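Local structure of Glp_546_48378_50642 (Giardia intestinalis, 2QVW) at residues T163-W168 with P246-L251; P560-V565 with L595-K600. The protein cleaves double-stranded RNA as a Dicer ribonuclease, producing small interfering RNAs of 21 to 23 base pairs that direct destruction of homologous RNAs. All blocks are in the same frame, centred on the assembly; numbering follows the deposited sequence.

In the fold
Interaction 1 and interaction 2 occupy remote parts of an elongated single chain, on opposite sides of its centre. Their own centres are about 85 Å apart, and their nearest atoms are still separated by about 68 Å. Along the sequence they follow in series, 163-168 with 246-251 closing before 560-565 with 595-600 opens. Interaction 1 belongs to the PAZ region and interaction 2 joins a short strand to a helix; the centres of the two contacts lie about 48 and 38 Å, respectively, from the centre of the chain. Neither contains an annotated metal ligand, and the Thr562 side chain in interaction 2 is about 9 Å from a bound manganese ion, too far for coordination.

Interaction 1. Residues T163-W168 with P246-L251; sequences TPEISW and PELCLL
The carbonyl oxygen of Leu248 meets the start of the turn at Thr163 and Pro164. Thr163 CA lies 3.3 Å from Leu248 O, a CA-H...O contact with an angle of 150° at the hydrogen, and Pro164 CD comes to 3.5 Å from the same Leu248 O. Two apolar contacts extend the interface along Leu250. Pro164 CD packs 4.2 Å from Leu250 CB, and Leu250 CD1 comes obliquely to the Trp168 ring, 3.9 Å from Trp168 CH2. With its CG anti to the backbone N (chi1 -171°), Leu250 extends its branched end to this ring. Pro164 CA lies over one face of the indole, offset toward the rim. On the other flank, the bent Glu165 chain carries OE1 to 3.9 Å from Leu248 CD2, while its OE2 forms a salt bridge with Arg141, which also donates to the backbone carbonyl of Glu247. In the PAZ region, a module that in Dicers generally holds the 3' end of the RNA, the loop between strands 160-163 and 169-178 thus packs against the turn leading into edge strand 250-251, whose Leu250 has a backbone hydrogen bond with Ala162. A type I beta turn from Thr163 to Ile166 shapes the loop, with Ile166 N bonded to Thr163 O. Thr163 OG1 donates to Ile166 O over 3.1 Å, tilted 32° from the carbonyl plane. The Thr163 side chain also touches Tyr171 of the adjoining strand 169-178 and Leu244 of strand 242-244, listed at the other edge of the sheet.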
loop_
_atom_site.group_PDB
_atom_site.type_symbol
_atom_site.label_atom_id
_atom_site.label_comp_id
_atom_site.label_asym_id
_atom_site.label_seq_id
_atom_site.Cartn_x
_atom_site.Cartn_y
_atom_site.Cartn_z
ATOM N N THR A 163 12.294 -3.337 42.878
ATOM C CA THR A 163 11.934 -3.814 44.212
ATOM C C THR A 163 10.993 -5.014 44.149
ATOM O O THR A 163 9.774 -4.860 44.185
ATOM C CB THR A 163 11.251 -2.710 44.990
ATOM O OG1 THR A 163 10.172 -2.197 44.206
ATOM C CG2 THR A 163 12.233 -1.579 45.296
ATOM N N PRO A 164 11.557 -6.231 44.071
ATOM C CA PRO A 164 10.799 -7.483 43.996
ATOM C C PRO A 164 9.630 -7.601 44.976
ATOM O O PRO A 164 8.513 -7.945 44.572
ATOM C CB PRO A 164 11.872 -8.550 44.218
ATOM C CG PRO A 164 12.884 -7.851 45.035
ATOM C CD PRO A 164 12.975 -6.515 44.344
ATOM N N GLU A 165 9.875 -7.332 46.257
ATOM C CA GLU A 165 8.807 -7.400 47.259
ATOM C C GLU A 165 7.837 -6.249 47.034
ATOM O O GLU A 165 6.773 -6.196 47.656
ATOM C CB GLU A 165 9.364 -7.276 48.675
ATOM C CG GLU A 165 10.187 -8.450 49.175
ATOM C CD GLU A 165 11.517 -8.579 48.473
ATOM O OE1 GLU A 165 12.228 -7.555 48.358
ATOM O OE2 GLU A 165 11.864 -9.702 48.044
ATOM N N ILE A 166 8.207 -5.326 46.149
ATOM C CA ILE A 166 7.364 -4.168 45.872
ATOM C C ILE A 166 6.908 -4.071 44.417
ATOM O O ILE A 166 7.282 -3.139 43.706
ATOM C CB ILE A 166 8.088 -2.853 46.246
ATOM C CG1 ILE A 166 8.558 -2.911 47.703
ATOM C CG2 ILE A 166 7.155 -1.661 46.014
ATOM C CD1 ILE A 166 7.441 -3.070 48.691
ATOM N N SER A 167 6.111 -5.042 43.980
ATOM C CA SER A 167 5.584 -5.039 42.617
ATOM C C SER A 167 6.693 -4.988 41.577
ATOM O O SER A 167 6.434 -4.724 40.407
ATOM C CB SER A 167 4.672 -3.816 42.422
ATOM O OG SER A 167 3.849 -3.569 43.559
ATOM N N TRP A 168 7.926 -5.233 42.006
ATOM C CA TRP A 168 9.076 -5.182 41.109
ATOM C C TRP A 168 9.236 -3.830 40.433
ATOM O O TRP A 168 9.885 -3.727 39.393
ATOM C CB TRP A 168 8.986 -6.256 40.030
ATOM C CG TRP A 168 9.584 -7.544 40.448
ATOM C CD1 TRP A 168 8.992 -8.527 41.192
ATOM C CD2 TRP A 168 10.916 -7.999 40.171
ATOM N NE1 TRP A 168 9.871 -9.568 41.392
ATOM C CE2 TRP A 168 11.058 -9.271 40.773
ATOM C CE3 TRP A 168 12.000 -7.461 39.465
ATOM C CZ2 TRP A 168 12.244 -10.008 40.697
ATOM C CZ3 TRP A 168 13.178 -8.199 39.390
ATOM C CH2 TRP A 168 13.287 -9.457 39.999
ATOM N N PRO A 246 18.253 -0.397 50.845
ATOM C CA PRO A 246 19.197 -1.120 49.986
ATOM C C PRO A 246 18.880 -2.611 49.933
ATOM O O PRO A 246 19.327 -3.320 49.028
ATOM C CB PRO A 246 20.546 -0.858 50.655
ATOM C CG PRO A 246 20.348 0.445 51.349
ATOM C CD PRO A 246 18.969 0.291 51.933
ATOM N N GLU A 247 18.114 -3.086 50.909
ATOM C CA GLU A 247 17.759 -4.497 50.970
ATOM C C GLU A 247 16.578 -4.838 50.064
ATOM O O GLU A 247 16.486 -5.954 49.556
ATOM C CB GLU A 247 17.464 -4.913 52.425
ATOM C CG GLU A 247 16.334 -4.151 53.109
ATOM C CD GLU A 247 16.075 -4.632 54.524
ATOM O OE1 GLU A 247 15.647 -5.792 54.703
ATOM O OE2 GLU A 247 16.303 -3.844 55.461
ATOM N N LEU A 248 15.677 -3.886 49.859
ATOM C CA LEU A 248 14.523 -4.131 48.999
ATOM C C LEU A 248 14.950 -3.938 47.548
ATOM O O LEU A 248 14.189 -4.208 46.610
ATOM C CB LEU A 248 13.393 -3.158 49.336
ATOM C CG LEU A 248 12.736 -3.264 50.712
ATOM C CD1 LEU A 248 11.858 -2.044 50.931
ATOM C CD2 LEU A 248 11.912 -4.549 50.813
ATOM N N CYS A 249 16.189 -3.480 47.387
ATOM C CA CYS A 249 16.769 -3.202 46.079
ATOM C C CYS A 249 17.600 -4.333 45.519
ATOM O O CYS A 249 18.531 -4.805 46.163
ATOM C CB CYS A 249 17.644 -1.952 46.158
ATOM S SG CYS A 249 16.777 -0.483 46.695
ATOM N N LEU A 250 17.261 -4.748 44.306
ATOM C CA LEU A 250 17.982 -5.806 43.618
ATOM C C LEU A 250 18.664 -5.158 42.420
ATOM O O LEU A 250 18.035 -4.930 41.391
ATOM C CB LEU A 250 17.010 -6.887 43.148
ATOM C CG LEU A 250 17.596 -8.182 42.583
ATOM C CD1 LEU A 250 16.466 -9.105 42.195
ATOM C CD2 LEU A 250 18.458 -7.895 41.374
ATOM N N LEU A 251 19.950 -4.856 42.549
ATOM C CA LEU A 251 20.674 -4.218 41.457
ATOM C C LEU A 251 20.725 -5.099 40.207
ATOM O O LEU A 251 21.180 -6.245 40.257
ATOM C CB LEU A 251 22.094 -3.855 41.913
ATOM C CG LEU A 251 22.903 -2.927 41.007
ATOM C CD1 LEU A 251 23.948 -2.209 41.832
ATOM C CD2 LEU A 251 23.542 -3.718 39.885
#

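Interaction 2. Residues P560-V565 with L595-K600; sequences PPTIPV and LALYEK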
loop_
_atom_site.group_PDB
_atom_site.type_symbol
_atom_site.label_atom_id
_atom_site.label_comp_id
_atom_site.label_asym_id
_atom_site.label_seq_id
_atom_site.Cartn_x
_atom_site.Cartn_y
_atom_site.Cartn_z
ATOM N N PRO A 560 -4.370 4.013 -44.294
ATOM C CA PRO A 560 -5.240 4.364 -43.162
ATOM C C PRO A 560 -6.144 3.210 -42.683
ATOM O O PRO A 560 -7.315 3.126 -43.070
ATOM C CB PRO A 560 -6.033 5.553 -43.701
ATOM C CG PRO A 560 -6.167 5.220 -45.163
ATOM C CD PRO A 560 -4.774 4.735 -45.517
ATOM N N PRO A 561 -5.601 2.306 -41.835
ATOM C CA PRO A 561 -6.290 1.139 -41.268
ATOM C C PRO A 561 -6.746 1.266 -39.801
ATOM O O PRO A 561 -6.993 2.358 -39.298
ATOM C CB PRO A 561 -5.251 0.047 -41.433
ATOM C CG PRO A 561 -4.004 0.778 -41.021
ATOM C CD PRO A 561 -4.138 2.144 -41.702
ATOM N N THR A 562 -6.838 0.120 -39.127
ATOM C CA THR A 562 -7.268 0.045 -37.731
ATOM C C THR A 562 -6.098 -0.327 -36.826
ATOM O O THR A 562 -5.571 -1.441 -36.892
ATOM C CB THR A 562 -8.373 -1.012 -37.550
ATOM O OG1 THR A 562 -9.452 -0.730 -38.452
ATOM C CG2 THR A 562 -8.896 -0.999 -36.122
ATOM N N ILE A 563 -5.703 0.609 -35.970
ATOM C CA ILE A 563 -4.585 0.375 -35.067
ATOM C C ILE A 563 -4.886 -0.648 -33.969
ATOM O O ILE A 563 -5.911 -0.565 -33.291
ATOM C CB ILE A 563 -4.131 1.675 -34.381
ATOM C CG1 ILE A 563 -3.790 2.736 -35.425
ATOM C CG2 ILE A 563 -2.902 1.406 -33.544
ATOM C CD1 ILE A 563 -4.995 3.342 -36.094
ATOM N N PRO A 564 -3.993 -1.636 -33.790
ATOM C CA PRO A 564 -4.187 -2.659 -32.765
ATOM C C PRO A 564 -3.514 -2.324 -31.441
ATOM O O PRO A 564 -2.337 -1.972 -31.403
ATOM C CB PRO A 564 -3.580 -3.897 -33.411
ATOM C CG PRO A 564 -2.426 -3.335 -34.140
ATOM C CD PRO A 564 -3.017 -2.098 -34.794
ATOM N N VAL A 565 -4.278 -2.438 -30.360
ATOM C CA VAL A 565 -3.781 -2.188 -29.010
ATOM C C VAL A 565 -3.377 -3.539 -28.429
ATOM O O VAL A 565 -4.226 -4.367 -28.102
ATOM C CB VAL A 565 -4.876 -1.559 -28.131
ATOM C CG1 VAL A 565 -4.430 -1.521 -26.686
ATOM C CG2 VAL A 565 -5.191 -0.161 -28.635
ATOM N N LEU A 595 -3.764 -9.706 -33.641
ATOM C CA LEU A 595 -2.679 -10.053 -34.558
ATOM C C LEU A 595 -3.103 -9.815 -36.001
ATOM O O LEU A 595 -2.300 -9.415 -36.846
ATOM C CB LEU A 595 -2.285 -11.519 -34.368
ATOM C CG LEU A 595 -1.061 -12.005 -35.140
ATOM C CD1 LEU A 595 0.102 -11.046 -34.912
ATOM C CD2 LEU A 595 -0.702 -13.411 -34.677
ATOM N N ALA A 596 -4.377 -10.071 -36.272
ATOM C CA ALA A 596 -4.935 -9.871 -37.594
ATOM C C ALA A 596 -4.684 -8.420 -37.997
ATOM O O ALA A 596 -4.178 -8.151 -39.084
ATOM C CB ALA A 596 -6.424 -10.170 -37.578
ATOM N N LEU A 597 -5.033 -7.489 -37.112
ATOM C CA LEU A 597 -4.830 -6.067 -37.374
ATOM C C LEU A 597 -3.341 -5.804 -37.527
ATOM O O LEU A 597 -2.892 -5.232 -38.518
ATOM C CB LEU A 597 -5.362 -5.215 -36.215
ATOM C CG LEU A 597 -6.827 -5.283 -35.772
ATOM C CD1 LEU A 597 -7.057 -4.239 -34.700
ATOM C CD2 LEU A 597 -7.750 -5.024 -36.935
ATOM N N TYR A 598 -2.581 -6.229 -36.527
ATOM C CA TYR A 598 -1.134 -6.058 -36.517
ATOM C C TYR A 598 -0.498 -6.279 -37.886
ATOM O O TYR A 598 0.294 -5.463 -38.356
ATOM C CB TYR A 598 -0.502 -7.040 -35.539
ATOM C CG TYR A 598 0.998 -6.930 -35.477
ATOM C CD1 TYR A 598 1.600 -5.891 -34.778
ATOM C CD2 TYR A 598 1.816 -7.867 -36.109
ATOM C CE1 TYR A 598 2.980 -5.782 -34.699
ATOM C CE2 TYR A 598 3.201 -7.771 -36.040
ATOM C CZ TYR A 598 3.776 -6.721 -35.329
ATOM O OH TYR A 598 5.143 -6.594 -35.242
ATOM N N GLU A 599 -0.844 -7.403 -38.503
ATOM C CA GLU A 599 -0.313 -7.771 -39.807
ATOM C C GLU A 599 -0.892 -6.903 -40.915
ATOM O O GLU A 599 -0.151 -6.387 -41.756
ATOM C CB GLU A 599 -0.620 -9.239 -40.088
ATOM C CG GLU A 599 -0.236 -10.161 -38.948
ATOM C CD GLU A 599 -0.590 -11.611 -39.228
ATOM O OE1 GLU A 599 -1.735 -11.865 -39.665
ATOM O OE2 GLU A 599 0.267 -12.498 -39.006
ATOM N N LYS A 600 -2.215 -6.745 -40.919
ATOM C CA LYS A 600 -2.875 -5.937 -41.933
ATOM C C LYS A 600 -2.262 -4.552 -41.978
ATOM O O LYS A 600 -2.294 -3.889 -43.013
ATOM C CB LYS A 600 -4.372 -5.834 -41.642
ATOM C CG LYS A 600 -5.094 -7.170 -41.709
ATOM C CD LYS A 600 -6.583 -7.038 -41.421
ATOM C CE LYS A 600 -7.246 -8.412 -41.348
ATOM N NZ LYS A 600 -8.658 -8.348 -40.875
#
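Leu597 has CG anti to its carbonyl carbon (chi1 -58°) and an extended second torsion, which directs its two methyl groups at Thr562 and Pro564. In Thr562, OG1 is anti to the carbonyl carbon (chi1 -55°), which puts CG2 anti to the backbone N and brings that methyl to 4.0 Å from Leu597 CD1. The other leucine branch, CD2, approaches Thr562 CB at 4.1 Å, and the two side chains run at a slant to each other. Pro564 supplies the closer apolar contact: its CB is 3.6 Å from Leu597 CB and 3.7 Å from Leu597 CD1, with the ring and the leucine chain passing in opposite directions. Leu597 thereby bridges two alternate residues of the strand, while the intervening Ile563 turns its side chain away from the helix. The proline ring also reaches the next helical residue, where Pro564 CG lies 3.8 Å from Tyr598 N and 4.4 Å from Tyr598 CB. No hydrogen bond crosses the contact, which is therefore held by packing. Pro564 also touches Val594 and Ile601 of the same helix, and the Tyr598 ring meets that of Phe633. On the far side of the strand, Ile563 and Val565 pack on Phe546. The short segment axes approach to 7.3 Å, with 120° between their N-to-C directions. The result is strand-on-helix packing: strand 562-564, paired antiparallel with 545-547, lies on helix 591-602 through Thr562 and Pro564.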